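Local coordinates for protein amidohydrolase (PDB 2I5G) that probably hydrolyses dipeptides as a metal-dependent peptidase of the membrane dipeptidase (M19) family, at residues A[11-17]-A[34-40]; A[42-46]-A[261-267]; A[123-127]-A[138-144]; A[186-192]-A[215-219]; A[209-213]-A[228-232]. The protein carries 2 engineered substitutions. All blocks are in the same frame, centred on the assembly; numbering follows the deposited sequence.

Contact 1 of 5, residues A[11-17]-A[34-40]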
# COMPACT_ATOMS: atom_id res chain seq x y z
N ILE A 11 17.96 -15.07 31.69
CA ILE A 11 17.61 -13.98 30.79
C ILE A 11 16.23 -14.30 30.25
O ILE A 11 16.07 -15.23 29.46
CB ILE A 11 18.57 -13.90 29.60
CG1 ILE A 11 19.99 -13.64 30.08
CG2 ILE A 11 18.11 -12.82 28.63
CD1 ILE A 11 20.13 -12.34 30.84
N VAL A 12 15.22 -13.55 30.68
CA VAL A 12 13.88 -13.80 30.18
C VAL A 12 13.52 -12.68 29.21
O VAL A 12 13.71 -11.50 29.51
CB VAL A 12 12.84 -13.92 31.34
CG1 VAL A 12 13.52 -13.73 32.69
CG2 VAL A 12 11.70 -12.92 31.15
N ILE A 13 13.03 -13.07 28.05
CA ILE A 13 12.66 -12.12 27.01
C ILE A 13 11.31 -12.47 26.44
O ILE A 13 10.96 -13.64 26.35
CB ILE A 13 13.72 -12.12 25.89
CG1 ILE A 13 15.03 -11.54 26.42
CG2 ILE A 13 13.20 -11.35 24.68
CD1 ILE A 13 16.15 -11.48 25.41
N ASP A 14 10.55 -11.45 26.05
CA ASP A 14 9.23 -11.66 25.48
C ASP A 14 9.18 -11.07 24.09
O ASP A 14 9.39 -9.87 23.91
CB ASP A 14 8.15 -11.04 26.36
CG ASP A 14 6.75 -11.37 25.89
OD1 ASP A 14 5.79 -11.12 26.65
OD2 ASP A 14 6.60 -11.88 24.75
N GLY A 15 8.88 -11.92 23.11
CA GLY A 15 8.82 -11.49 21.73
C GLY A 15 7.77 -10.46 21.36
O GLY A 15 7.89 -9.81 20.32
N LEU A 16 6.73 -10.31 22.17
CA LEU A 16 5.71 -9.33 21.86
C LEU A 16 4.81 -8.90 23.01
O LEU A 16 4.20 -9.72 23.69
CB LEU A 16 4.81 -9.82 20.73
CG LEU A 16 4.06 -8.63 20.14
CD1 LEU A 16 4.86 -8.11 18.94
CD2 LEU A 16 2.67 -9.01 19.72
N ILE A 17 4.72 -7.58 23.18
CA ILE A 17 3.90 -6.99 24.22
C ILE A 17 3.30 -5.68 23.72
O ILE A 17 4.02 -4.82 23.21
CB ILE A 17 4.73 -6.74 25.50
CG1 ILE A 17 5.04 -8.08 26.17
CG2 ILE A 17 3.97 -5.85 26.47
CD1 ILE A 17 5.82 -7.96 27.48
N LEU A 34 11.21 -10.04 34.14
CA LEU A 34 11.42 -9.85 32.71
C LEU A 34 12.72 -9.09 32.47
O LEU A 34 12.96 -8.06 33.10
CB LEU A 34 10.24 -9.07 32.12
CG LEU A 34 10.05 -9.02 30.60
CD1 LEU A 34 9.78 -10.42 30.07
CD2 LEU A 34 8.87 -8.11 30.27
N THR A 35 13.56 -9.60 31.58
CA THR A 35 14.83 -8.94 31.28
C THR A 35 14.64 -7.94 30.14
O THR A 35 15.07 -6.79 30.23
CB THR A 35 15.91 -9.95 30.87
OG1 THR A 35 16.02 -10.96 31.88
CG2 THR A 35 17.25 -9.26 30.71
N ALA A 36 13.98 -8.38 29.07
CA ALA A 36 13.74 -7.50 27.94
C ALA A 36 12.47 -7.89 27.19
O ALA A 36 11.98 -9.01 27.32
CB ALA A 36 14.94 -7.53 27.00
N ALA A 37 11.94 -6.95 26.41
CA ALA A 37 10.72 -7.22 25.66
C ALA A 37 10.55 -6.37 24.39
O ALA A 37 10.90 -5.19 24.36
CB ALA A 37 9.52 -7.03 26.56
N ASN A 38 10.02 -7.00 23.35
CA ASN A 38 9.73 -6.34 22.08
C ASN A 38 8.41 -5.59 22.28
O ASN A 38 7.34 -6.20 22.26
CB ASN A 38 9.55 -7.37 20.95
CG ASN A 38 8.99 -6.76 19.67
OD1 ASN A 38 8.62 -5.59 19.63
ND2 ASN A 38 8.93 -7.56 18.60
N CYS A 39 8.49 -4.28 22.49
CA CYS A 39 7.28 -3.50 22.68
C CYS A 39 6.83 -2.80 21.41
O CYS A 39 7.61 -2.09 20.77
CB CYS A 39 7.48 -2.49 23.81
SG CYS A 39 7.73 -3.28 25.41
N THR A 40 5.58 -3.02 21.06
CA THR A 40 4.99 -2.43 19.87
C THR A 40 4.67 -0.95 20.06
O THR A 40 4.02 -0.55 21.02
CB THR A 40 3.70 -3.17 19.50
OG1 THR A 40 3.99 -4.56 19.33
CG2 THR A 40 3.11 -2.62 18.22

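Contact 2 of 5, residues A[42-46]-A[261-267]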
# COMPACT_ATOMS: atom_id res chain seq x y z
N SER A 42 3.65 0.75 17.09
CA SER A 42 3.00 1.04 15.82
C SER A 42 2.32 -0.19 15.22
O SER A 42 2.88 -1.30 15.26
CB SER A 42 4.05 1.58 14.82
OG SER A 42 3.53 1.72 13.51
N VAL A 43 1.13 0.01 14.67
CA VAL A 43 0.38 -1.08 14.03
C VAL A 43 -0.33 -0.60 12.76
O VAL A 43 -0.18 -1.21 11.70
CB VAL A 43 -0.62 -1.77 15.02
CG1 VAL A 43 -1.11 -0.78 16.01
CG2 VAL A 43 -1.79 -2.40 14.27
N TRP A 44 -1.10 0.48 12.84
CA TRP A 44 -1.79 1.01 11.67
C TRP A 44 -1.20 2.37 11.28
O TRP A 44 -1.33 2.80 10.13
CB TRP A 44 -3.29 1.19 11.95
CG TRP A 44 -4.12 -0.09 12.00
CD1 TRP A 44 -4.99 -0.45 12.99
CD2 TRP A 44 -4.20 -1.11 11.00
NE1 TRP A 44 -5.61 -1.63 12.67
CE2 TRP A 44 -5.15 -2.07 11.46
CE3 TRP A 44 -3.57 -1.33 9.77
CZ2 TRP A 44 -5.47 -3.21 10.72
CZ3 TRP A 44 -3.90 -2.46 9.03
CH2 TRP A 44 -4.84 -3.39 9.52
N GLU A 45 -0.54 3.03 12.23
CA GLU A 45 0.04 4.36 12.02
C GLU A 45 1.08 4.55 10.92
O GLU A 45 1.86 3.65 10.60
CB GLU A 45 0.62 4.88 13.34
CG GLU A 45 1.08 3.80 14.30
CD GLU A 45 0.00 3.41 15.30
OE1 GLU A 45 -0.38 4.26 16.13
OE2 GLU A 45 -0.46 2.25 15.26
N GLY A 46 1.09 5.75 10.34
CA GLY A 46 2.04 6.08 9.29
C GLY A 46 3.34 6.57 9.92
O GLY A 46 3.56 6.34 11.11
N TRP A 261 -10.08 -1.55 17.35
CA TRP A 261 -9.08 -0.89 16.53
C TRP A 261 -8.17 -1.91 15.85
O TRP A 261 -7.72 -1.73 14.72
CB TRP A 261 -8.24 0.03 17.42
CG TRP A 261 -7.21 0.80 16.70
CD1 TRP A 261 -7.41 1.72 15.72
CD2 TRP A 261 -5.80 0.76 16.93
NE1 TRP A 261 -6.21 2.27 15.33
CE2 TRP A 261 -5.21 1.70 16.06
CE3 TRP A 261 -4.98 0.02 17.80
CZ2 TRP A 261 -3.83 1.93 16.03
CZ3 TRP A 261 -3.60 0.25 17.77
CH2 TRP A 261 -3.05 1.20 16.89
N LEU A 262 -7.90 -3.00 16.56
CA LEU A 262 -7.07 -4.06 16.05
C LEU A 262 -7.86 -4.94 15.07
O LEU A 262 -7.29 -5.56 14.19
CB LEU A 262 -6.55 -4.91 17.22
CG LEU A 262 -5.07 -4.85 17.62
CD1 LEU A 262 -4.56 -3.44 17.67
CD2 LEU A 262 -4.90 -5.53 18.97
N THR A 263 -9.18 -4.99 15.22
CA THR A 263 -9.99 -5.85 14.36
C THR A 263 -10.63 -5.26 13.10
O THR A 263 -11.22 -6.00 12.30
CB THR A 263 -11.08 -6.54 15.18
OG1 THR A 263 -11.79 -5.57 15.95
CG2 THR A 263 -10.45 -7.57 16.11
N HIS A 264 -10.52 -3.95 12.91
CA HIS A 264 -11.07 -3.33 11.70
C HIS A 264 -9.91 -2.87 10.84
O HIS A 264 -8.93 -2.32 11.35
CB HIS A 264 -11.97 -2.14 12.06
CG HIS A 264 -13.26 -2.53 12.72
ND1 HIS A 264 -13.33 -2.96 14.02
CD2 HIS A 264 -14.53 -2.54 12.25
CE1 HIS A 264 -14.59 -3.24 14.33
NE2 HIS A 264 -15.33 -2.99 13.27
N ASP A 265 -9.99 -3.10 9.53
CA ASP A 265 -8.91 -2.70 8.63
C ASP A 265 -8.57 -1.21 8.81
O ASP A 265 -9.46 -0.36 8.87
CB ASP A 265 -9.31 -2.97 7.17
CG ASP A 265 -8.16 -2.74 6.19
OD1 ASP A 265 -7.10 -3.37 6.37
OD2 ASP A 265 -8.32 -1.93 5.24
N LYS A 266 -7.27 -0.91 8.89
CA LYS A 266 -6.81 0.46 9.07
C LYS A 266 -7.17 0.98 10.46
O LYS A 266 -6.96 2.15 10.77
CB LYS A 266 -7.42 1.38 8.01
CG LYS A 266 -6.61 1.53 6.73
CD LYS A 266 -6.40 0.21 6.04
CE LYS A 266 -5.59 0.39 4.78
NZ LYS A 266 -5.60 -0.87 4.01
N GLY A 267 -7.73 0.10 11.28
CA GLY A 267 -8.13 0.49 12.61
C GLY A 267 -9.51 1.11 12.68
O GLY A 267 -9.95 1.50 13.76

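Contact 3 of 5, residues A[123-127]-A[138-144]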
# COMPACT_ATOMS: atom_id res chain seq x y z
N GLN A 123 -3.44 -5.91 2.94
CA GLN A 123 -2.43 -5.47 1.98
C GLN A 123 -1.68 -4.20 2.36
O GLN A 123 -2.27 -3.20 2.78
CB GLN A 123 -3.06 -5.32 0.59
CG GLN A 123 -2.06 -4.99 -0.51
CD GLN A 123 -2.64 -5.21 -1.90
OE1 GLN A 123 -2.97 -6.33 -2.28
NE2 GLN A 123 -2.78 -4.12 -2.66
N ASN A 124 -0.37 -4.26 2.18
CA ASN A 124 0.58 -3.18 2.49
C ASN A 124 1.12 -2.64 1.17
O ASN A 124 0.54 -2.86 0.11
CB ASN A 124 1.75 -3.77 3.27
CG ASN A 124 2.03 -3.04 4.54
OD1 ASN A 124 2.88 -3.45 5.34
ND2 ASN A 124 1.32 -1.94 4.76
N LEU A 125 2.23 -1.91 1.25
CA LEU A 125 2.89 -1.43 0.04
C LEU A 125 3.96 -2.49 -0.23
O LEU A 125 4.47 -2.60 -1.34
CB LEU A 125 3.58 -0.07 0.24
CG LEU A 125 2.78 1.23 0.30
CD1 LEU A 125 3.74 2.39 0.40
CD2 LEU A 125 1.91 1.37 -0.92
N VAL A 126 4.29 -3.28 0.80
CA VAL A 126 5.33 -4.30 0.66
C VAL A 126 4.82 -5.73 0.47
O VAL A 126 5.43 -6.52 -0.26
CB VAL A 126 6.30 -4.28 1.87
CG1 VAL A 126 6.75 -2.85 2.13
CG2 VAL A 126 5.64 -4.86 3.10
N GLY A 127 3.71 -6.07 1.10
CA GLY A 127 3.15 -7.40 0.96
C GLY A 127 1.70 -7.39 1.38
O GLY A 127 1.05 -6.34 1.32
N SER A 138 5.76 -7.65 -2.77
CA SER A 138 5.80 -6.71 -3.90
C SER A 138 7.23 -6.32 -4.23
O SER A 138 8.15 -6.66 -3.49
CB SER A 138 4.99 -5.45 -3.57
OG SER A 138 5.76 -4.53 -2.81
N GLY A 139 7.41 -5.61 -5.33
CA GLY A 139 8.73 -5.17 -5.71
C GLY A 139 9.31 -4.27 -4.64
O GLY A 139 10.42 -4.49 -4.15
N PHE A 140 8.54 -3.24 -4.26
CA PHE A 140 8.96 -2.30 -3.23
C PHE A 140 9.32 -3.05 -1.95
O PHE A 140 10.26 -2.68 -1.24
CB PHE A 140 7.83 -1.30 -2.95
CG PHE A 140 8.22 -0.20 -2.02
CD1 PHE A 140 9.17 0.74 -2.38
CD2 PHE A 140 7.61 -0.08 -0.77
CE1 PHE A 140 9.52 1.79 -1.52
CE2 PHE A 140 7.95 0.97 0.10
CZ PHE A 140 8.91 1.90 -0.28
N GLY A 141 8.58 -4.12 -1.67
CA GLY A 141 8.85 -4.92 -0.49
C GLY A 141 10.23 -5.56 -0.49
O GLY A 141 10.85 -5.71 0.56
N ARG A 142 10.72 -5.95 -1.66
CA ARG A 142 12.04 -6.57 -1.75
C ARG A 142 13.12 -5.54 -1.46
O ARG A 142 14.21 -5.88 -1.00
CB ARG A 142 12.26 -7.18 -3.13
CG ARG A 142 11.20 -8.16 -3.56
CD ARG A 142 11.55 -8.76 -4.91
NE ARG A 142 12.63 -9.74 -4.79
CZ ARG A 142 12.46 -11.00 -4.39
NH1 ARG A 142 11.25 -11.44 -4.06
NH2 ARG A 142 13.51 -11.81 -4.31
N GLU A 143 12.83 -4.27 -1.75
CA GLU A 143 13.79 -3.22 -1.49
C GLU A 143 13.78 -2.94 -0.00
O GLU A 143 14.82 -2.64 0.59
CB GLU A 143 13.44 -1.95 -2.27
CG GLU A 143 13.42 -2.13 -3.78
CD GLU A 143 13.46 -0.82 -4.54
OE1 GLU A 143 14.51 -0.15 -4.53
OE2 GLU A 143 12.43 -0.45 -5.16
N ILE A 144 12.61 -3.04 0.61
CA ILE A 144 12.51 -2.80 2.04
C ILE A 144 13.22 -3.91 2.81
O ILE A 144 13.92 -3.64 3.78
CB ILE A 144 11.04 -2.71 2.51
CG1 ILE A 144 10.41 -1.42 1.98
CG2 ILE A 144 10.98 -2.69 4.03
CD1 ILE A 144 11.03 -0.15 2.55

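Contact 4 of 5, residues A[186-192]-A[215-219]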
# COMPACT_ATOMS: atom_id res chain seq x y z
N LEU A 186 -3.14 -27.34 15.87
CA LEU A 186 -3.89 -27.44 17.12
C LEU A 186 -5.19 -26.64 17.01
O LEU A 186 -6.19 -26.99 17.62
CB LEU A 186 -3.06 -26.92 18.29
CG LEU A 186 -1.74 -27.64 18.54
CD1 LEU A 186 -1.00 -26.98 19.69
CD2 LEU A 186 -2.02 -29.11 18.86
N LYS A 187 -5.15 -25.57 16.21
CA LYS A 187 -6.29 -24.68 15.99
C LYS A 187 -6.15 -24.12 14.57
O LYS A 187 -5.10 -23.56 14.22
CB LYS A 187 -6.26 -23.53 17.00
CG LYS A 187 -7.60 -23.18 17.62
CD LYS A 187 -8.58 -22.60 16.62
CE LYS A 187 -9.91 -22.27 17.29
NZ LYS A 187 -10.89 -21.66 16.35
N GLU A 188 -7.18 -24.25 13.75
CA GLU A 188 -7.11 -23.78 12.37
C GLU A 188 -6.78 -22.31 12.15
O GLU A 188 -5.83 -21.99 11.45
CB GLU A 188 -8.40 -24.12 11.62
CG GLU A 188 -8.40 -25.53 11.10
CD GLU A 188 -7.07 -25.89 10.45
OE1 GLU A 188 -6.66 -25.18 9.51
OE2 GLU A 188 -6.43 -26.88 10.88
N HIS A 189 -7.58 -21.43 12.75
CA HIS A 189 -7.41 -19.97 12.64
C HIS A 189 -6.42 -19.38 11.62
O HIS A 189 -5.28 -19.83 11.50
CB HIS A 189 -7.09 -19.38 14.02
CG HIS A 189 -7.33 -17.90 14.12
ND1 HIS A 189 -6.54 -16.97 13.48
CD2 HIS A 189 -8.32 -17.21 14.72
CE1 HIS A 189 -7.03 -15.76 13.69
NE2 HIS A 189 -8.11 -15.88 14.44
N PRO A 190 -6.84 -18.33 10.90
CA PRO A 190 -6.04 -17.65 9.88
C PRO A 190 -4.65 -17.16 10.33
O PRO A 190 -3.75 -16.99 9.49
CB PRO A 190 -6.94 -16.49 9.46
CG PRO A 190 -8.30 -17.07 9.59
CD PRO A 190 -8.21 -17.79 10.92
N ARG A 191 -4.45 -16.92 11.62
CA ARG A 191 -3.15 -16.44 12.06
C ARG A 191 -2.18 -17.51 12.55
O ARG A 191 -1.02 -17.23 12.81
CB ARG A 191 -3.30 -15.35 13.13
CG ARG A 191 -2.38 -14.18 12.84
CD ARG A 191 -2.57 -12.99 13.74
NE ARG A 191 -2.02 -13.19 15.08
CZ ARG A 191 -0.82 -13.71 15.33
NH1 ARG A 191 -0.03 -14.09 14.34
NH2 ARG A 191 -0.41 -13.82 16.58
N ASN A 192 -2.66 -18.74 12.67
CA ASN A 192 -1.80 -19.84 13.10
C ASN A 192 -0.98 -20.35 11.91
O ASN A 192 -1.37 -20.16 10.76
CB ASN A 192 -2.63 -20.98 13.68
CG ASN A 192 -3.13 -20.68 15.06
OD1 ASN A 192 -2.60 -19.80 15.74
ND2 ASN A 192 -4.14 -21.41 15.50
N PRO A 215 -7.91 -16.52 21.57
CA PRO A 215 -8.54 -16.81 20.28
C PRO A 215 -7.86 -17.88 19.43
O PRO A 215 -8.53 -18.69 18.78
CB PRO A 215 -8.52 -15.45 19.59
CG PRO A 215 -8.72 -14.51 20.72
CD PRO A 215 -7.78 -15.06 21.77
N PHE A 216 -6.52 -17.90 19.45
CA PHE A 216 -5.75 -18.85 18.65
C PHE A 216 -5.36 -20.16 19.34
O PHE A 216 -4.62 -20.96 18.77
CB PHE A 216 -4.48 -18.17 18.10
CG PHE A 216 -4.69 -16.73 17.65
CD1 PHE A 216 -5.89 -16.33 17.05
CD2 PHE A 216 -3.68 -15.79 17.83
CE1 PHE A 216 -6.07 -15.01 16.64
CE2 PHE A 216 -3.86 -14.47 17.41
CZ PHE A 216 -5.06 -14.08 16.82
N LEU A 217 -5.84 -20.38 20.55
CA LEU A 217 -5.52 -21.61 21.28
C LEU A 217 -6.59 -22.67 21.08
O LEU A 217 -7.77 -22.35 20.94
CB LEU A 217 -5.35 -21.31 22.77
CG LEU A 217 -4.06 -20.57 23.14
CD1 LEU A 217 -4.20 -19.95 24.51
CD2 LEU A 217 -2.87 -21.53 23.08
N LYS A 218 -6.17 -23.93 21.05
CA LYS A 218 -7.10 -25.03 20.85
C LYS A 218 -8.29 -24.99 21.82
O LYS A 218 -9.42 -25.24 21.42
CB LYS A 218 -6.39 -26.38 20.99
CG LYS A 218 -7.32 -27.57 20.80
CD LYS A 218 -6.62 -28.89 21.07
CE LYS A 218 -7.60 -30.04 20.94
NZ LYS A 218 -6.95 -31.34 21.29
N LYS A 219 -8.03 -24.68 23.08
CA LYS A 219 -9.10 -24.62 24.07
C LYS A 219 -9.63 -23.21 24.32
O LYS A 219 -10.63 -23.03 25.00
CB LYS A 219 -8.65 -25.24 25.39
CG LYS A 219 -8.34 -26.74 25.30
CD LYS A 219 -8.59 -27.44 26.63
CE LYS A 219 -7.83 -26.77 27.77
NZ LYS A 219 -8.24 -27.29 29.10

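Contact 5 of 5, residues A[209-213]-A[228-232]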
# COMPACT_ATOMS: atom_id res chain seq x y z
N GLY A 209 8.62 -17.41 17.90
CA GLY A 209 8.19 -17.11 19.26
C GLY A 209 6.74 -17.57 19.39
O GLY A 209 5.87 -17.09 18.66
N VAL A 210 6.48 -18.50 20.30
CA VAL A 210 5.13 -19.02 20.51
C VAL A 210 4.33 -18.07 21.38
O VAL A 210 4.82 -17.61 22.41
CB VAL A 210 5.16 -20.41 21.17
CG1 VAL A 210 3.76 -20.99 21.21
CG2 VAL A 210 6.09 -21.33 20.40
N THR A 211 3.10 -17.79 20.96
CA THR A 211 2.22 -16.88 21.69
C THR A 211 1.16 -17.63 22.49
O THR A 211 1.05 -18.86 22.40
CB THR A 211 1.51 -15.91 20.72
OG1 THR A 211 0.84 -14.90 21.47
CG2 THR A 211 0.49 -16.66 19.86
N MSE A 212 0.36 -16.89 23.25
CA MSE A 212 -0.68 -17.47 24.09
C MSE A 212 -2.05 -16.79 23.94
O MSE A 212 -2.90 -16.90 24.83
CB MSE A 212 -0.26 -17.42 25.55
CG MSE A 212 0.09 -16.02 26.02
SE MSE A 212 0.35 -15.90 27.92
CE MSE A 212 2.27 -16.06 27.98
N PHE A 213 -2.26 -16.09 22.84
CA PHE A 213 -3.52 -15.39 22.64
C PHE A 213 -4.71 -16.35 22.60
O PHE A 213 -4.81 -17.20 21.71
CB PHE A 213 -3.48 -14.58 21.35
CG PHE A 213 -4.42 -13.42 21.36
CD1 PHE A 213 -4.25 -12.39 22.28
CD2 PHE A 213 -5.48 -13.35 20.46
CE1 PHE A 213 -5.12 -11.31 22.30
CE2 PHE A 213 -6.36 -12.28 20.48
CZ PHE A 213 -6.18 -11.25 21.40
N TYR A 228 -0.43 -23.91 27.16
CA TYR A 228 0.53 -23.05 26.50
C TYR A 228 1.83 -23.84 26.32
O TYR A 228 2.41 -23.87 25.24
CB TYR A 228 0.75 -21.79 27.34
CG TYR A 228 1.67 -20.75 26.77
CD1 TYR A 228 1.74 -20.52 25.39
CD2 TYR A 228 2.44 -19.94 27.61
CE1 TYR A 228 2.53 -19.50 24.86
CE2 TYR A 228 3.23 -18.91 27.09
CZ TYR A 228 3.27 -18.70 25.72
OH TYR A 228 4.02 -17.65 25.22
N ALA A 229 2.29 -24.48 27.39
CA ALA A 229 3.50 -25.29 27.32
C ALA A 229 3.30 -26.35 26.25
O ALA A 229 4.22 -26.68 25.51
CB ALA A 229 3.77 -25.94 28.66
N GLU A 230 2.08 -26.89 26.17
CA GLU A 230 1.75 -27.91 25.18
C GLU A 230 2.05 -27.40 23.78
O GLU A 230 2.68 -28.08 22.97
CB GLU A 230 0.28 -28.29 25.29
CG GLU A 230 -0.23 -29.18 24.17
CD GLU A 230 -1.70 -29.54 24.31
OE1 GLU A 230 -2.26 -30.15 23.37
OE2 GLU A 230 -2.30 -29.21 25.36
N ALA A 231 1.59 -26.18 23.49
CA ALA A 231 1.80 -25.59 22.18
C ALA A 231 3.28 -25.30 21.97
O ALA A 231 3.81 -25.46 20.87
CB ALA A 231 0.97 -24.32 22.03
N ILE A 232 3.96 -24.88 23.03
CA ILE A 232 5.38 -24.57 22.94
C ILE A 232 6.20 -25.83 22.68
O ILE A 232 7.26 -25.77 22.04
CB ILE A 232 5.89 -23.88 24.24
CG1 ILE A 232 5.30 -22.47 24.32
CG2 ILE A 232 7.42 -23.82 24.26
CD1 ILE A 232 5.69 -21.72 25.53

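Contact 1 of 5, residues A[11-17]-A[34-40]
Val12 and Thr35 bond at one end of a parallel pairing. Val12 N donates to Thr35 OG1 at 3.0 Å, while Val12 O accepts from both Thr35 N and Ala36 N. The ladder continues through Asp14 N to Ala36 O and Asn38 N to Asp14 O, the latter 3.0 Å long and almost straight at 172°. Ile17 N to Asn38 O and Thr40 N to Ile17 O complete it. Ile13 pairs with Ala36 and Asp14 with Ala37, yet Ile17 faces Cys39; this shift of one residue defines a beta bulge. At the bulge Asp14 OD2 accepts Leu16 N at 3.0 Å from above the carboxylate plane, an Asx turn, and Thr248 binds the other oxygen, OD1.

Ile17 can be followed outward. Its CB lies 4.2 Å from Asn38 O. CG1 stands anti to the carbonyl carbon (chi1 -72°), and the chain then runs extended (chi2 -178°). This carries CD1 to Ala37 CB at 3.9 Å and, tip to tip, to Leu34 CD2 at 4.1 Å. The opposite face of the sheet is marked by Ile13 CG1, which meets Ala36 CB at 4.1 Å under cover of helices 74-82 and 304-323. The two strands, joined through helix 23-31, belong to a beta-alpha-beta unit, the repeating element of the TIM barrel to which this family belongs.

Contact 2 of 5, residues A[42-46]-A[261-267]
Trp44 meets Trp261 and the chain that follows it where two loop regions of the TIM barrel come together: the connection after strand 36-40 and the end of helix 256-263. The aromatic term is a T-shaped (edge-to-face) pair. The edge of Trp44 points at the face of Trp261, with five-membered ring centroids 5.1 Å apart, planes at 84°, and CD1 of Trp44 nearest CE2 of Trp261 at 3.8 Å.

The polar term uses the same indole: Trp44 NE1 donates to Trp261 O at 2.9 Å, close to the ring plane. Backbone packing comes third: the peptide from Asp265 to Gly267 lies over one face of Trp44, Lys266 N being 3.4 Å from CZ2, and Val43 CG2 sits over the opposite face. Lys266 NZ pairs with Asp265 OD2 and makes a cation-pi contact with Phe140 of the second subunit, at the dimer interface. Asp265 OD2 also pairs with Arg270, and OD1 is hydrogen-bonded to Thr122.

The Glu45 carboxylate stands almost perpendicular to the Trp261 ring, placing OE2 at its edge, near the plane. This oxygen accepts Val43 N at 2.8 Å and Trp44 N at 3.1 Å, from opposite faces of the carboxylate plane.

Contact 3 of 5, residues A[123-127]-A[138-144]
Val126 and Gly141 bring their backbones together with CA atoms 3.8 Å apart, and the loop of residues 123-127 lies against the first turn of helix 139-151. The motif at this helix start is a serine N-cap: Ser138 OG accepts Gly141 N at 3.1 Å and 153°. Two further bonds tie the cap to the loop. Ser138 N donates to Val126 O at 2.8 Å and 167°, approaching well tilted from the carbonyl plane, and Ser138 OG donates to Leu125 O at 2.7 Å. The hydroxyl is thus donor and acceptor at once. With OG between the backbone N and the carbonyl carbon (chi1 82°), it stands between the loop and the first helical turn. The two loop carbonyls lie beside the amino end of the helix, where its dipole would probably favour them.

Phe140 brings apolar cover. With CG anti to the backbone N, the ring swings toward the loop, where CD2 lies 4.2 Å from Leu125 CB and 4.1 Å from Val126 CG1; Leu125 O stands at the ring edge, near its plane. The same helix start takes part in the dimer interface: Gly139 N is bonded to Glu132 of the second subunit, Glu143 forms a salt bridge with Arg270 of that subunit, and Phe140 makes a cation-pi contact with its Lys266.

Gly141 has no side chain at the point where the carbonyl O of Val126 lies; Val126 CB is 3.5 Å from its CA. One turn on, Ile144 crosses Val126 at about a right angle, the CG1 atoms meeting at 3.9 Å.

Contact 4 of 5, residues A[186-192]-A[215-219]
Phe216 and His189 are brought together by their first torsions: Phe216 CG lies anti to its carbonyl carbon (chi1 -39°), and His189 CG lies opposite the backbone N (chi1 -161°), which together set the CD1 edge of the phenyl ring over the imidazole. The regions they join are loops that follow the neighbouring TIM-barrel strands 177-181 and 207-210. The rings form an edge-to-face pair, tilted rather than square, with planes at 57° and centroids 4.3 Å apart. Phe216 CD1 stands over the centre of the imidazole, and Pro190 CD covers the opposite face.

The imidazole is held by its own backbone. Residues 189-192 form a type I beta turn, inside which His189 ND1 accepts Arg191 N at 2.8 Å, in the plane of the ring; this bond restricts rotation of the ring about chi2. At the opposite edge of the phenyl ring from the one turned to the histidine, around CE2, Arg191 crosses obliquely. Its CB lies over one face of the Phe216 ring, and the guanidinium is nearly perpendicular to that ring. NH2 is hydrogen-bonded to the carbonyl of His180, while NE lies beside CE2.

Asn192 supplies the polar link. Its ND2 gives a weak hydrogen bond to Phe216 O at 3.3 Å, and OD1 rests 3.4 Å from Phe216 CB. Both lysines use their methylene groups against backbone carbonyls of the opposite segment: Lys187 CG packs 3.4 Å from Leu217 O, and the extended Lys218 chain passes Leu186 O, which lies 3.4 Å from its CG.

Contact 5 of 5, residues A[209-213]-A[228-232]
Tyr228 and Val210 share the one hydrogen bond across this contact: Tyr228 OH donates to Val210 O at 2.9 Å. The hydroxyl reaches the carbonyl from above its plane, 37° out of it. Thr211 O lies at the edge of the same ring, near its plane, so two successive backbone carbonyls line that side of the phenol.

Contacts through the ring faces form a second group. Met212, present as selenomethionine, lays CB over one face, 3.6 Å from the ring centroid and 15° off the normal, a CH-pi contact. Its CG occupies the position between the backbone N and the carbonyl carbon (chi1 56°), which turns the rest of the chain along the ring. The selenium then lies 4.7 Å from the centroid in an oblique Met-aromatic approach. On the opposite face sits Ile232 CD1, from one helical turn further on, over the centre of the ring, so the aromatic plane is sandwiched.

The third group is aliphatic. Val210 points to the helix: its CB meets Ile232 CG1 at 3.8 Å, and its CG1 lies 4.1 Å from Tyr228 CE1 and 4.4 Å from Ala231 CB. Ile244 and Ile246 of strand 244-246 add to this packing, as expected for helix 225-239 lying over its two flanking strands in a beta-alpha-beta unit of the barrel.

Chemically, the contact implies a buried tyrosine with its hydroxyl satisfied by a strand carbonyl and both faces filled by apolar groups. The bond and the two packed faces together probably limit the ring's rotation beside strand 207-210.

How the contacts relate
Contact 1 pairs two barrel strands, and contact 5 joins strand 207-210 to helix 225-239 of the outer layer; their centres are 15 Å apart. Contact 4 lies next to contact 5, with centres 11 Å apart, Leu217 CD1 3.3 Å from Met212 O, and segments that alternate along the chain. Contact 2 follows contact 1 in sequence, its first segment leaving strand 36-40. Contacts 2 and 3 both reach the second subunit and approach each other at Lys266 NZ and Gln123 O, 4.2 Å apart. In TIM-barrel enzymes the active site lies at the carboxyl ends of the strands, where loops of contacts 2, 3 and 4 emerge; any part in it is inferred from the fold.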